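Local structure of pyrroline carboxylate reductase (Plasmodium falciparum, 2RCY) at residues 21-25 with 26-30; 34-38 with 39-43; 92-95 with 96-100; 191-194 with 195-199. The protein probably catalyses the NADP(H)-linked reduction of pyrroline-5-carboxylate to proline, and binds NADP. All coordinates share one frame; numbering follows the deposited sequence.

How the contacts relate
Contacts 1, 2 and 3 belong to the dinucleotide-binding half of the chain, whereas contact 4 lies in the dimerisation region on helix 191-211. The first two are direct neighbours: L34, at the start of the strand in contact 2, packs against A24 and I29 of contact 1. Contacts 2 and 3 touch the same NADP at different places, one by its adenosine and 2'-phosphate, the other by its nicotinamide ribose. All four mix buried and exposed residues. Contact 1 is an apolar overlap beside a loosely bonded helix end, contact 2 is polar and phosphate-facing, contact 3 starts a helix, and contact 4 is regular helix whose leucines meet a second subunit.

Contact 1 of 4, residues 21-25 with 26-30; sequences HGIAN and ANIIK
I23 lays its CG2 methyl against the outer end of the I28 side chain, CG2 to CD1 being 3.8 Å, where helix 14-26 of the Rossmann fold gives way to the loop before strand 34-37. The CG1 of I28 also takes part, 4.0 Å from the same I23 CG2, and the two isoleucines pass at a slant rather than lying alongside each other. The chi1 of I28, 43°, sets CG1 between its backbone N and carbonyl carbon, and from there the chain runs back toward the helix. I29 approaches the same I23 methyl more distantly, its CD1 4.4 Å from I23 CG2. On its way into the sheet I23 also meets L7 and F9 of strand 7-10, while A24 and I29 both pack on L34 of strand 34-37, which ties this helix end to two neighbouring strands.

Next to this apolar patch the helical bonding frays. The amide of A26 makes only weak hydrogen bonds, to G22 O and to I23 O, and that of N27 makes a weak one to I23 O with an N-H...O angle of 126°. N27 then leaves helical geometry with a positive phi of 49°, which turns the chain out of the helix. The CB of A26 rests on the same carbonyls, 3.5 Å from G22 O and 3.5 Å from I23 O.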
loop_
_atom_site.group_PDB
_atom_site.type_symbol
_atom_site.label_atom_id
_atom_site.label_comp_id
_atom_site.label_asym_id
_atom_site.label_seq_id
_atom_site.Cartn_x
_atom_site.Cartn_y
_atom_site.Cartn_z
ATOM N N HIS A 21 2.248 -45.000 -9.995
ATOM C CA HIS A 21 1.160 -45.686 -9.296
ATOM C C HIS A 21 -0.209 -45.371 -9.900
ATOM O O HIS A 21 -1.152 -46.150 -9.752
ATOM C CB HIS A 21 1.178 -45.361 -7.799
ATOM C CG HIS A 21 2.455 -45.736 -7.111
ATOM N ND1 HIS A 21 3.168 -44.851 -6.332
ATOM C CD2 HIS A 21 3.152 -46.897 -7.093
ATOM C CE1 HIS A 21 4.245 -45.451 -5.859
ATOM N NE2 HIS A 21 4.259 -46.695 -6.306
ATOM N N GLY A 22 -0.307 -44.229 -10.577
ATOM C CA GLY A 22 -1.524 -43.844 -11.286
ATOM C C GLY A 22 -1.816 -44.757 -12.463
ATOM O O GLY A 22 -2.971 -45.114 -12.708
ATOM N N ILE A 23 -0.762 -45.132 -13.186
ATOM C CA ILE A 23 -0.864 -46.049 -14.322
ATOM C C ILE A 23 -0.975 -47.497 -13.832
ATOM O O ILE A 23 -1.683 -48.310 -14.434
ATOM C CB ILE A 23 0.335 -45.886 -15.300
ATOM C CG1 ILE A 23 0.453 -44.430 -15.762
ATOM C CG2 ILE A 23 0.180 -46.796 -16.518
ATOM C CD1 ILE A 23 1.827 -44.041 -16.286
ATOM N N ALA A 24 -0.284 -47.800 -12.733
ATOM C CA ALA A 24 -0.302 -49.133 -12.125
ATOM C C ALA A 24 -1.699 -49.544 -11.656
ATOM O O ALA A 24 -2.107 -50.693 -11.840
ATOM C CB ALA A 24 0.691 -49.208 -10.971
ATOM N N ASN A 25 -2.422 -48.599 -11.057
ATOM C CA ASN A 25 -3.782 -48.837 -10.577
ATOM C C ASN A 25 -4.817 -48.849 -11.701
ATOM O O ASN A 25 -5.904 -49.413 -11.549
ATOM C CB ASN A 25 -4.166 -47.806 -9.510
ATOM C CG ASN A 25 -3.355 -47.949 -8.230
ATOM O OD1 ASN A 25 -2.673 -48.954 -8.015
ATOM N ND2 ASN A 25 -3.428 -46.939 -7.370
ATOM N N ALA A 26 -4.469 -48.226 -12.824
ATOM C CA ALA A 26 -5.351 -48.149 -13.987
ATOM C C ALA A 26 -5.418 -49.470 -14.757
ATOM O O ALA A 26 -6.368 -49.709 -15.509
ATOM C CB ALA A 26 -4.910 -47.022 -14.904
ATOM N N ASN A 27 -4.407 -50.316 -14.556
ATOM C CA ASN A 27 -4.291 -51.621 -15.218
ATOM C C ASN A 27 -4.502 -51.590 -16.735
ATOM O O ASN A 27 -5.532 -52.037 -17.250
ATOM C CB ASN A 27 -5.189 -52.672 -14.544
ATOM C CG ASN A 27 -4.629 -53.152 -13.216
ATOM O OD1 ASN A 27 -4.615 -52.414 -12.229
ATOM N ND2 ASN A 27 -4.169 -54.399 -13.184
ATOM N N ILE A 28 -3.516 -51.035 -17.431
ATOM C CA ILE A 28 -3.461 -51.051 -18.893
ATOM C C ILE A 28 -2.188 -51.769 -19.341
ATOM O O ILE A 28 -2.110 -52.290 -20.457
ATOM C CB ILE A 28 -3.509 -49.626 -19.500
ATOM C CG1 ILE A 28 -2.607 -48.664 -18.715
ATOM C CG2 ILE A 28 -4.944 -49.114 -19.538
ATOM C CD1 ILE A 28 -2.153 -47.455 -19.503
ATOM N N ILE A 29 -1.197 -51.779 -18.452
ATOM C CA ILE A 29 0.062 -52.483 -18.664
ATOM C C ILE A 29 0.306 -53.404 -17.467
ATOM O O ILE A 29 0.026 -53.031 -16.326
ATOM C CB ILE A 29 1.255 -51.502 -18.826
ATOM C CG1 ILE A 29 0.927 -50.403 -19.846
ATOM C CG2 ILE A 29 2.519 -52.254 -19.238
ATOM C CD1 ILE A 29 1.822 -49.180 -19.767
ATOM N N LYS A 30 0.821 -54.601 -17.738
ATOM C CA LYS A 30 1.075 -55.604 -16.701
ATOM C C LYS A 30 2.086 -55.127 -15.659
ATOM O O LYS A 30 3.042 -54.421 -15.988
ATOM C CB LYS A 30 1.537 -56.919 -17.332
ATOM C CG LYS A 30 0.452 -57.639 -18.114
ATOM C CD LYS A 30 1.032 -58.708 -19.017
ATOM C CE LYS A 30 -0.058 -59.367 -19.845
ATOM N NZ LYS A 30 0.502 -60.247 -20.903
#

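Contact 2 of 4, residues 34-38 with 39-43; sequences LFYYG and PSKKN. With NAP (NADP nicotinamide-adenine-dinucleotide phosphate), chain G.
Y36 points its ring across the turn at the backbone of K42 and receives the amide hydrogen of K42 N on its hydroxyl OH, 2.9 Å away and almost straight at 173°. The ring meets that amide obliquely, and K41 CB and K42 CB come in beside the same oxygen. A chi1 of 87° swings the ring over toward the residues that follow, and Y48 packs edge-to-face with it. Y37, next along the strand, sends its ring off in another direction: one face is turned to P39 N, which is 4.2 Å above the plane and offset toward the rim. The adenine approaches this ring obliquely, NAP C2A standing 3.8 Å from Y37 CD2.

This is the end of the second strand of the Rossmann fold, where the following loop meets the adenosine ribose. Here the NADP carries its 2'-phosphate, and P39 CG and S40 CB lie beside one oxygen of it, P39 CG 3.4 Å from NAP O1X. K42 reaches another: bent about CB-CG (chi2 80°) and extended beyond, it brings NZ to 3.0 Å from NAP O3X, a placing that probably favours the negatively charged 2'-phosphate.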
loop_
_atom_site.group_PDB
_atom_site.type_symbol
_atom_site.label_atom_id
_atom_site.label_comp_id
_atom_site.label_asym_id
_atom_site.label_seq_id
_atom_site.Cartn_x
_atom_site.Cartn_y
_atom_site.Cartn_z
ATOM N N LEU A 34 6.256 -52.721 -15.584
ATOM C CA LEU A 34 6.529 -51.383 -15.064
ATOM C C LEU A 34 7.845 -51.371 -14.292
ATOM O O LEU A 34 8.016 -52.118 -13.325
ATOM C CB LEU A 34 5.375 -50.890 -14.183
ATOM C CG LEU A 34 4.286 -50.024 -14.828
ATOM C CD1 LEU A 34 3.482 -50.789 -15.871
ATOM C CD2 LEU A 34 3.359 -49.463 -13.760
ATOM N N PHE A 35 8.770 -50.521 -14.735
ATOM C CA PHE A 35 10.119 -50.464 -14.170
ATOM C C PHE A 35 10.497 -49.052 -13.723
ATOM O O PHE A 35 9.890 -48.072 -14.162
ATOM C CB PHE A 35 11.150 -50.981 -15.183
ATOM C CG PHE A 35 10.863 -52.369 -15.692
ATOM C CD1 PHE A 35 10.181 -52.555 -16.891
ATOM C CD2 PHE A 35 11.281 -53.488 -14.978
ATOM C CE1 PHE A 35 9.914 -53.836 -17.370
ATOM C CE2 PHE A 35 11.019 -54.773 -15.447
ATOM C CZ PHE A 35 10.335 -54.947 -16.646
ATOM N N TYR A 36 11.499 -48.961 -12.850
ATOM C CA TYR A 36 12.004 -47.675 -12.367
ATOM C C TYR A 36 13.466 -47.750 -11.918
ATOM O O TYR A 36 13.973 -48.827 -11.596
ATOM C CB TYR A 36 11.129 -47.142 -11.220
ATOM C CG TYR A 36 11.528 -47.632 -9.843
ATOM C CD1 TYR A 36 11.116 -48.881 -9.377
ATOM C CD2 TYR A 36 12.317 -46.844 -9.002
ATOM C CE1 TYR A 36 11.483 -49.333 -8.111
ATOM C CE2 TYR A 36 12.688 -47.285 -7.736
ATOM C CZ TYR A 36 12.268 -48.530 -7.297
ATOM O OH TYR A 36 12.632 -48.969 -6.045
ATOM N N TYR A 37 14.131 -46.594 -11.903
ATOM C CA TYR A 37 15.432 -46.448 -11.250
ATOM C C TYR A 37 15.527 -45.151 -10.450
ATOM O O TYR A 37 15.021 -44.108 -10.866
ATOM C CB TYR A 37 16.597 -46.531 -12.248
ATOM C CG TYR A 37 17.927 -46.098 -11.647
ATOM C CD1 TYR A 37 18.651 -46.951 -10.814
ATOM C CD2 TYR A 37 18.442 -44.824 -11.888
ATOM C CE1 TYR A 37 19.860 -46.551 -10.250
ATOM C CE2 TYR A 37 19.649 -44.415 -11.331
ATOM C CZ TYR A 37 20.351 -45.283 -10.513
ATOM O OH TYR A 37 21.545 -44.883 -9.961
ATOM N N GLY A 38 16.188 -45.242 -9.300
ATOM C CA GLY A 38 16.559 -44.086 -8.494
ATOM C C GLY A 38 17.842 -44.385 -7.738
ATOM O O GLY A 38 18.204 -45.554 -7.580
ATOM N N PRO A 39 18.546 -43.336 -7.267
ATOM C CA PRO A 39 19.764 -43.524 -6.471
ATOM C C PRO A 39 19.487 -44.236 -5.145
ATOM O O PRO A 39 20.414 -44.730 -4.501
ATOM C CB PRO A 39 20.251 -42.091 -6.224
ATOM C CG PRO A 39 19.048 -41.236 -6.407
ATOM C CD PRO A 39 18.235 -41.909 -7.463
ATOM N N SER A 40 18.215 -44.273 -4.755
ATOM C CA SER A 40 17.757 -45.027 -3.594
ATOM C C SER A 40 16.466 -45.762 -3.938
ATOM O O SER A 40 15.598 -45.217 -4.625
ATOM C CB SER A 40 17.530 -44.096 -2.403
ATOM O OG SER A 40 18.736 -43.465 -2.012
ATOM N N LYS A 41 16.351 -47.002 -3.462
ATOM C CA LYS A 41 15.158 -47.820 -3.688
ATOM C C LYS A 41 13.944 -47.219 -2.985
ATOM O O LYS A 41 14.054 -46.703 -1.871
ATOM C CB LYS A 41 15.384 -49.261 -3.222
ATOM C CG LYS A 41 16.321 -50.067 -4.110
ATOM C CD LYS A 41 16.305 -51.543 -3.744
ATOM C CE LYS A 41 17.234 -52.340 -4.647
ATOM N NZ LYS A 41 17.099 -53.809 -4.437
ATOM N N LYS A 42 12.792 -47.291 -3.646
ATOM C CA LYS A 42 11.579 -46.655 -3.147
ATOM C C LYS A 42 10.532 -47.685 -2.727
ATOM O O LYS A 42 10.526 -48.814 -3.223
ATOM C CB LYS A 42 11.002 -45.720 -4.216
ATOM C CG LYS A 42 10.636 -44.334 -3.705
ATOM C CD LYS A 42 11.867 -43.437 -3.603
ATOM C CE LYS A 42 11.510 -42.058 -3.078
ATOM N NZ LYS A 42 12.702 -41.171 -2.999
ATOM N N ASN A 43 9.661 -47.291 -1.799
ATOM C CA ASN A 43 8.531 -48.124 -1.400
ATOM C C ASN A 43 7.461 -48.100 -2.488
ATOM O O ASN A 43 6.550 -47.267 -2.466
ATOM C CB ASN A 43 7.964 -47.663 -0.054
HETATM P PA NAP G . 11.617 -34.874 -6.663
HETATM O O1A NAP G . 10.552 -35.299 -5.684
HETATM O O2A NAP G . 12.897 -34.264 -6.144
HETATM O O5B NAP G . 11.952 -36.132 -7.611
HETATM C C5B NAP G . 13.248 -36.368 -8.156
HETATM C C4B NAP G . 13.581 -37.839 -7.948
HETATM O O4B NAP G . 14.585 -38.270 -8.870
HETATM C C3B NAP G . 14.113 -38.099 -6.547
HETATM O O3B NAP G . 13.242 -39.013 -5.872
HETATM C C2B NAP G . 15.491 -38.706 -6.734
HETATM O O2B NAP G . 15.697 -39.834 -5.885
HETATM C C1B NAP G . 15.522 -39.118 -8.200
HETATM N N9A NAP G . 16.864 -38.983 -8.829
HETATM C C8A NAP G . 17.854 -38.152 -8.463
HETATM N N7A NAP G . 18.912 -38.330 -9.286
HETATM C C5A NAP G . 18.574 -39.279 -10.181
HETATM C C6A NAP G . 19.238 -39.869 -11.252
HETATM N N6A NAP G . 20.501 -39.496 -11.570
HETATM N N1A NAP G . 18.608 -40.822 -11.978
HETATM C C2A NAP G . 17.356 -41.204 -11.676
HETATM N N3A NAP G . 16.695 -40.649 -10.648
HETATM C C4A NAP G . 17.281 -39.685 -9.888
HETATM O O3 NAP G . 10.970 -33.847 -7.720
HETATM P PN NAP G . 9.509 -34.088 -8.352
HETATM O O1N NAP G . 8.556 -33.120 -7.697
HETATM O O2N NAP G . 9.200 -35.566 -8.353
HETATM O O5D NAP G . 9.692 -33.597 -9.870
HETATM C C5D NAP G . 10.395 -34.363 -10.844
HETATM C C4D NAP G . 10.073 -33.810 -12.229
HETATM O O4D NAP G . 8.664 -33.856 -12.462
HETATM C C3D NAP G . 10.506 -32.358 -12.386
HETATM O O3D NAP G . 11.270 -32.240 -13.589
HETATM C C2D NAP G . 9.219 -31.559 -12.486
HETATM O O2D NAP G . 9.312 -30.492 -13.436
HETATM C C1D NAP G . 8.194 -32.588 -12.934
HETATM N N1N NAP G . 6.839 -32.307 -12.445
HETATM C C2N NAP G . 6.561 -32.347 -11.129
HETATM C C3N NAP G . 5.271 -32.090 -10.670
HETATM C C7N NAP G . 4.968 -32.146 -9.202
HETATM O O7N NAP G . 5.936 -32.375 -8.317
HETATM N N7N NAP G . 3.786 -31.996 -8.805
HETATM C C4N NAP G . 4.265 -31.786 -11.587
HETATM C C5N NAP G . 4.575 -31.751 -12.941
HETATM C C6N NAP G . 5.882 -32.019 -13.344
HETATM P P2B NAP G . 16.162 -39.678 -4.346
HETATM O O1X NAP G . 16.642 -41.064 -3.980
HETATM O O2X NAP G . 17.248 -38.628 -4.371
HETATM O O3X NAP G . 14.908 -39.258 -3.618
#

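Contact 3 of 4, residues 92-95 with 96-100; sequences GGLN and IGKLE. With NAP (NADP nicotinamide-adenine-dinucleotide phosphate), chain G.
L99 donates its backbone N-H to N95 O, a hydrogen bond of 2.9 Å (L99 N to N95 O) with an N-H...O angle of 151°, the first full turn of helix 96-103. N95 holds the N-cap position. The amide of I96, at the helix start, also gives a weak hydrogen bond to E156 OE1, outside the two segments.

Apolar contact is light: L94 CB lies 4.5 Å from L99 CD2, and L94 CD2 skims K98 CB at 4.4 Å. L94 continues onto P68 and A71, and L99 onto L75 and I109, joining the helix start to its surroundings in the Rossmann fold. In van der Waals contact, the CD1 branch of L99 lies against two successive carbonyl oxygens, L94 O and N95 O, 3.6 Å from each. K98 begins near N95 but bends away at chi2, and its NZ makes a salt bridge to S262 OXT at the chain's end.

The ligand bond lies upstream: G92 N gives its hydrogen to the nicotinamide ribose hydroxyl, NAP O2D, at 2.8 Å. G93, at a positive phi of 89°, then redirects the backbone. One main-chain N-H thus holds the ribose hydroxyl and, three residues on, a main-chain carbonyl receives the first helical turn, both through backbone chemistry.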
loop_
_atom_site.group_PDB
_atom_site.type_symbol
_atom_site.label_atom_id
_atom_site.label_comp_id
_atom_site.label_asym_id
_atom_site.label_seq_id
_atom_site.Cartn_x
_atom_site.Cartn_y
_atom_site.Cartn_z
ATOM N N GLY A 92 9.673 -29.962 -16.119
ATOM C CA GLY A 92 9.128 -28.616 -16.261
ATOM C C GLY A 92 10.119 -27.654 -16.881
ATOM O O GLY A 92 11.295 -27.634 -16.512
ATOM N N GLY A 93 9.639 -26.861 -17.834
ATOM C CA GLY A 93 10.465 -25.862 -18.502
ATOM C C GLY A 93 11.193 -26.381 -19.727
ATOM O O GLY A 93 11.254 -25.696 -20.750
ATOM N N LEU A 94 11.740 -27.590 -19.623
ATOM C CA LEU A 94 12.538 -28.184 -20.695
ATOM C C LEU A 94 11.695 -28.566 -21.910
ATOM O O LEU A 94 11.063 -29.625 -21.938
ATOM C CB LEU A 94 13.338 -29.392 -20.183
ATOM C CG LEU A 94 14.396 -29.170 -19.095
ATOM C CD1 LEU A 94 14.964 -30.500 -18.645
ATOM C CD2 LEU A 94 15.518 -28.236 -19.558
ATOM N N ASN A 95 11.691 -27.684 -22.907
ATOM C CA ASN A 95 10.927 -27.899 -24.135
ATOM C C ASN A 95 11.616 -28.834 -25.128
ATOM O O ASN A 95 12.733 -29.294 -24.884
ATOM C CB ASN A 95 10.541 -26.565 -24.796
ATOM C CG ASN A 95 11.698 -25.582 -24.882
ATOM O OD1 ASN A 95 11.638 -24.494 -24.310
ATOM N ND2 ASN A 95 12.754 -25.956 -25.597
ATOM N N ILE A 96 10.937 -29.110 -26.240
ATOM C CA ILE A 96 11.418 -30.046 -27.261
ATOM C C ILE A 96 12.806 -29.671 -27.789
ATOM O O ILE A 96 13.660 -30.540 -27.954
ATOM C CB ILE A 96 10.397 -30.193 -28.424
ATOM C CG1 ILE A 96 9.089 -30.808 -27.908
ATOM C CG2 ILE A 96 10.975 -31.037 -29.560
ATOM C CD1 ILE A 96 7.916 -30.674 -28.863
ATOM N N GLY A 97 13.023 -28.378 -28.031
ATOM C CA GLY A 97 14.317 -27.869 -28.488
ATOM C C GLY A 97 15.467 -28.213 -27.560
ATOM O O GLY A 97 16.526 -28.650 -28.013
ATOM N N LYS A 98 15.254 -28.016 -26.260
ATOM C CA LYS A 98 16.245 -28.364 -25.240
ATOM C C LYS A 98 16.403 -29.873 -25.075
ATOM O O LYS A 98 17.498 -30.357 -24.784
ATOM C CB LYS A 98 15.889 -27.723 -23.897
ATOM C CG LYS A 98 16.373 -26.287 -23.736
ATOM C CD LYS A 98 17.748 -26.219 -23.076
ATOM C CE LYS A 98 18.027 -24.830 -22.510
ATOM N NZ LYS A 98 17.105 -24.463 -21.390
ATOM N N LEU A 99 15.308 -30.609 -25.264
ATOM C CA LEU A 99 15.328 -32.069 -25.179
ATOM C C LEU A 99 16.034 -32.690 -26.384
ATOM O O LEU A 99 16.802 -33.641 -26.232
ATOM C CB LEU A 99 13.907 -32.630 -25.029
ATOM C CG LEU A 99 13.163 -32.360 -23.715
ATOM C CD1 LEU A 99 11.668 -32.599 -23.884
ATOM C CD2 LEU A 99 13.717 -33.190 -22.561
ATOM N N GLU A 100 15.778 -32.141 -27.572
ATOM C CA GLU A 100 16.466 -32.556 -28.800
ATOM C C GLU A 100 17.957 -32.228 -28.744
ATOM O O GLU A 100 18.765 -32.849 -29.434
ATOM C CB GLU A 100 15.836 -31.892 -30.029
ATOM C CG GLU A 100 14.503 -32.492 -30.453
ATOM C CD GLU A 100 13.880 -31.793 -31.647
ATOM O OE1 GLU A 100 14.174 -30.600 -31.881
ATOM O OE2 GLU A 100 13.080 -32.440 -32.352
HETATM P PA NAP G . 11.617 -34.874 -6.663
HETATM O O1A NAP G . 10.552 -35.299 -5.684
HETATM O O2A NAP G . 12.897 -34.264 -6.144
HETATM O O5B NAP G . 11.952 -36.132 -7.611
HETATM C C5B NAP G . 13.248 -36.368 -8.156
HETATM C C4B NAP G . 13.581 -37.839 -7.948
HETATM O O4B NAP G . 14.585 -38.270 -8.870
HETATM C C3B NAP G . 14.113 -38.099 -6.547
HETATM O O3B NAP G . 13.242 -39.013 -5.872
HETATM C C2B NAP G . 15.491 -38.706 -6.734
HETATM O O2B NAP G . 15.697 -39.834 -5.885
HETATM C C1B NAP G . 15.522 -39.118 -8.200
HETATM N N9A NAP G . 16.864 -38.983 -8.829
HETATM C C8A NAP G . 17.854 -38.152 -8.463
HETATM N N7A NAP G . 18.912 -38.330 -9.286
HETATM C C5A NAP G . 18.574 -39.279 -10.181
HETATM C C6A NAP G . 19.238 -39.869 -11.252
HETATM N N6A NAP G . 20.501 -39.496 -11.570
HETATM N N1A NAP G . 18.608 -40.822 -11.978
HETATM C C2A NAP G . 17.356 -41.204 -11.676
HETATM N N3A NAP G . 16.695 -40.649 -10.648
HETATM C C4A NAP G . 17.281 -39.685 -9.888
HETATM O O3 NAP G . 10.970 -33.847 -7.720
HETATM P PN NAP G . 9.509 -34.088 -8.352
HETATM O O1N NAP G . 8.556 -33.120 -7.697
HETATM O O2N NAP G . 9.200 -35.566 -8.353
HETATM O O5D NAP G . 9.692 -33.597 -9.870
HETATM C C5D NAP G . 10.395 -34.363 -10.844
HETATM C C4D NAP G . 10.073 -33.810 -12.229
HETATM O O4D NAP G . 8.664 -33.856 -12.462
HETATM C C3D NAP G . 10.506 -32.358 -12.386
HETATM O O3D NAP G . 11.270 -32.240 -13.589
HETATM C C2D NAP G . 9.219 -31.559 -12.486
HETATM O O2D NAP G . 9.312 -30.492 -13.436
HETATM C C1D NAP G . 8.194 -32.588 -12.934
HETATM N N1N NAP G . 6.839 -32.307 -12.445
HETATM C C2N NAP G . 6.561 -32.347 -11.129
HETATM C C3N NAP G . 5.271 -32.090 -10.670
HETATM C C7N NAP G . 4.968 -32.146 -9.202
HETATM O O7N NAP G . 5.936 -32.375 -8.317
HETATM N N7N NAP G . 3.786 -31.996 -8.805
HETATM C C4N NAP G . 4.265 -31.786 -11.587
HETATM C C5N NAP G . 4.575 -31.751 -12.941
HETATM C C6N NAP G . 5.882 -32.019 -13.344
HETATM P P2B NAP G . 16.162 -39.678 -4.346
HETATM O O1X NAP G . 16.642 -41.064 -3.980
HETATM O O2X NAP G . 17.248 -38.628 -4.371
HETATM O O3X NAP G . 14.908 -39.258 -3.618
#

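Contact 4 of 4, residues 191-194 with 195-199; sequences RELS and KNLVL
N196 turns one face of its side-chain amide over the backbone carbonyl of E192: E192 O stands 3.3 Å from N196 CG and 3.2 Å from N196 ND2, well above the amide plane. From there the ND2 hydrogens, which lie in that plane, cannot aim at the oxygen, so the pair is a contact without a hydrogen bond. E192 CG lies past the nitrogen end on the same face as E192 O, 4.2 Å from N196 ND2. The guanidinium of R191 is turned off this surface and forms a salt bridge with D182 of the same chain.

The backbone is a plain alpha helix, with i to i+4 bonds from K195 N, N196 N, L197 N and V198 N back to the carbonyls of R191, E192, L193 and S194. That of L197 to L193 O is the straightest, at 171°. On another flank L193 and L197 meet through their CD1 methyls, 3.8 Å apart; L193, CG anti to its backbone N (chi1 176°), runs outward from the helix, and L197 CD1 leans back along the helix to meet its CD1. V198 CG2 lies close over S194 O.

As part of helix 191-211 in the dimerisation region, S194, K195 and V198 rest on helix 169-186, while L197 packs on H152 in strand 149-153 of the second subunit, and L193 on I154 just after it.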
loop_
_atom_site.group_PDB
_atom_site.type_symbol
_atom_site.label_atom_id
_atom_site.label_comp_id
_atom_site.label_asym_id
_atom_site.label_seq_id
_atom_site.Cartn_x
_atom_site.Cartn_y
_atom_site.Cartn_z
ATOM N N ARG A 191 -12.002 -28.548 12.496
ATOM C CA ARG A 191 -11.195 -28.743 11.294
ATOM C C ARG A 191 -11.802 -29.802 10.369
ATOM O O ARG A 191 -11.762 -29.658 9.143
ATOM C CB ARG A 191 -9.746 -29.085 11.674
ATOM C CG ARG A 191 -8.834 -29.440 10.505
ATOM C CD ARG A 191 -7.383 -29.094 10.797
ATOM N NE ARG A 191 -7.052 -27.757 10.311
ATOM C CZ ARG A 191 -6.828 -26.693 11.079
ATOM N NH1 ARG A 191 -6.541 -25.533 10.512
ATOM N NH2 ARG A 191 -6.879 -26.781 12.403
ATOM N N GLU A 192 -12.372 -30.850 10.964
ATOM C CA GLU A 192 -13.007 -31.931 10.208
ATOM C C GLU A 192 -14.229 -31.433 9.437
ATOM O O GLU A 192 -14.349 -31.675 8.234
ATOM C CB GLU A 192 -13.392 -33.091 11.133
ATOM C CG GLU A 192 -13.677 -34.408 10.405
ATOM C CD GLU A 192 -14.120 -35.526 11.341
ATOM O OE1 GLU A 192 -13.451 -36.583 11.360
ATOM O OE2 GLU A 192 -15.130 -35.350 12.058
ATOM N N LEU A 193 -15.122 -30.733 10.136
ATOM C CA LEU A 193 -16.334 -30.186 9.530
ATOM C C LEU A 193 -16.018 -29.148 8.456
ATOM O O LEU A 193 -16.610 -29.171 7.377
ATOM C CB LEU A 193 -17.258 -29.588 10.598
ATOM C CG LEU A 193 -18.538 -28.883 10.136
ATOM C CD1 LEU A 193 -19.572 -29.874 9.609
ATOM C CD2 LEU A 193 -19.114 -28.059 11.269
ATOM N N SER A 194 -15.084 -28.245 8.761
ATOM C CA SER A 194 -14.645 -27.223 7.812
ATOM C C SER A 194 -14.190 -27.849 6.502
ATOM O O SER A 194 -14.583 -27.396 5.430
ATOM C CB SER A 194 -13.526 -26.365 8.407
ATOM O OG SER A 194 -14.005 -25.573 9.477
ATOM N N LYS A 195 -13.376 -28.900 6.605
ATOM C CA LYS A 195 -12.894 -29.648 5.444
ATOM C C LYS A 195 -14.042 -30.253 4.629
ATOM O O LYS A 195 -14.063 -30.128 3.404
ATOM C CB LYS A 195 -11.895 -30.730 5.872
ATOM C CG LYS A 195 -11.264 -31.503 4.715
ATOM C CD LYS A 195 -10.103 -32.387 5.166
ATOM C CE LYS A 195 -10.586 -33.649 5.870
ATOM N NZ LYS A 195 -9.443 -34.525 6.267
ATOM N N ASN A 196 -14.992 -30.893 5.311
ATOM C CA ASN A 196 -16.168 -31.472 4.654
ATOM C C ASN A 196 -16.986 -30.430 3.899
ATOM O O ASN A 196 -17.350 -30.634 2.740
ATOM C CB ASN A 196 -17.063 -32.193 5.668
ATOM C CG ASN A 196 -16.404 -33.420 6.267
ATOM O OD1 ASN A 196 -15.628 -34.113 5.607
ATOM N ND2 ASN A 196 -16.721 -33.701 7.527
ATOM N N LEU A 197 -17.265 -29.314 4.568
ATOM C CA LEU A 197 -18.018 -28.210 3.978
ATOM C C LEU A 197 -17.293 -27.551 2.806
ATOM O O LEU A 197 -17.932 -27.131 1.848
ATOM C CB LEU A 197 -18.361 -27.165 5.044
ATOM C CG LEU A 197 -19.782 -27.131 5.620
ATOM C CD1 LEU A 197 -20.246 -28.482 6.145
ATOM C CD2 LEU A 197 -19.872 -26.074 6.709
ATOM N N VAL A 198 -15.968 -27.465 2.890
ATOM C CA VAL A 198 -15.152 -26.881 1.823
ATOM C C VAL A 198 -15.126 -27.785 0.588
ATOM O O VAL A 198 -15.439 -27.339 -0.520
ATOM C CB VAL A 198 -13.708 -26.552 2.310
ATOM C CG1 VAL A 198 -12.768 -26.280 1.138
ATOM C CG2 VAL A 198 -13.729 -25.363 3.253
ATOM N N LEU A 199 -14.774 -29.054 0.790
ATOM C CA LEU A 199 -14.659 -30.017 -0.304
ATOM C C LEU A 199 -15.977 -30.239 -1.047
ATOM O O LEU A 199 -15.981 -30.387 -2.271
ATOM C CB LEU A 199 -14.100 -31.353 0.202
ATOM C CG LEU A 199 -12.677 -31.389 0.771
ATOM C CD1 LEU A 199 -12.352 -32.784 1.271
ATOM C CD2 LEU A 199 -11.636 -30.925 -0.243
#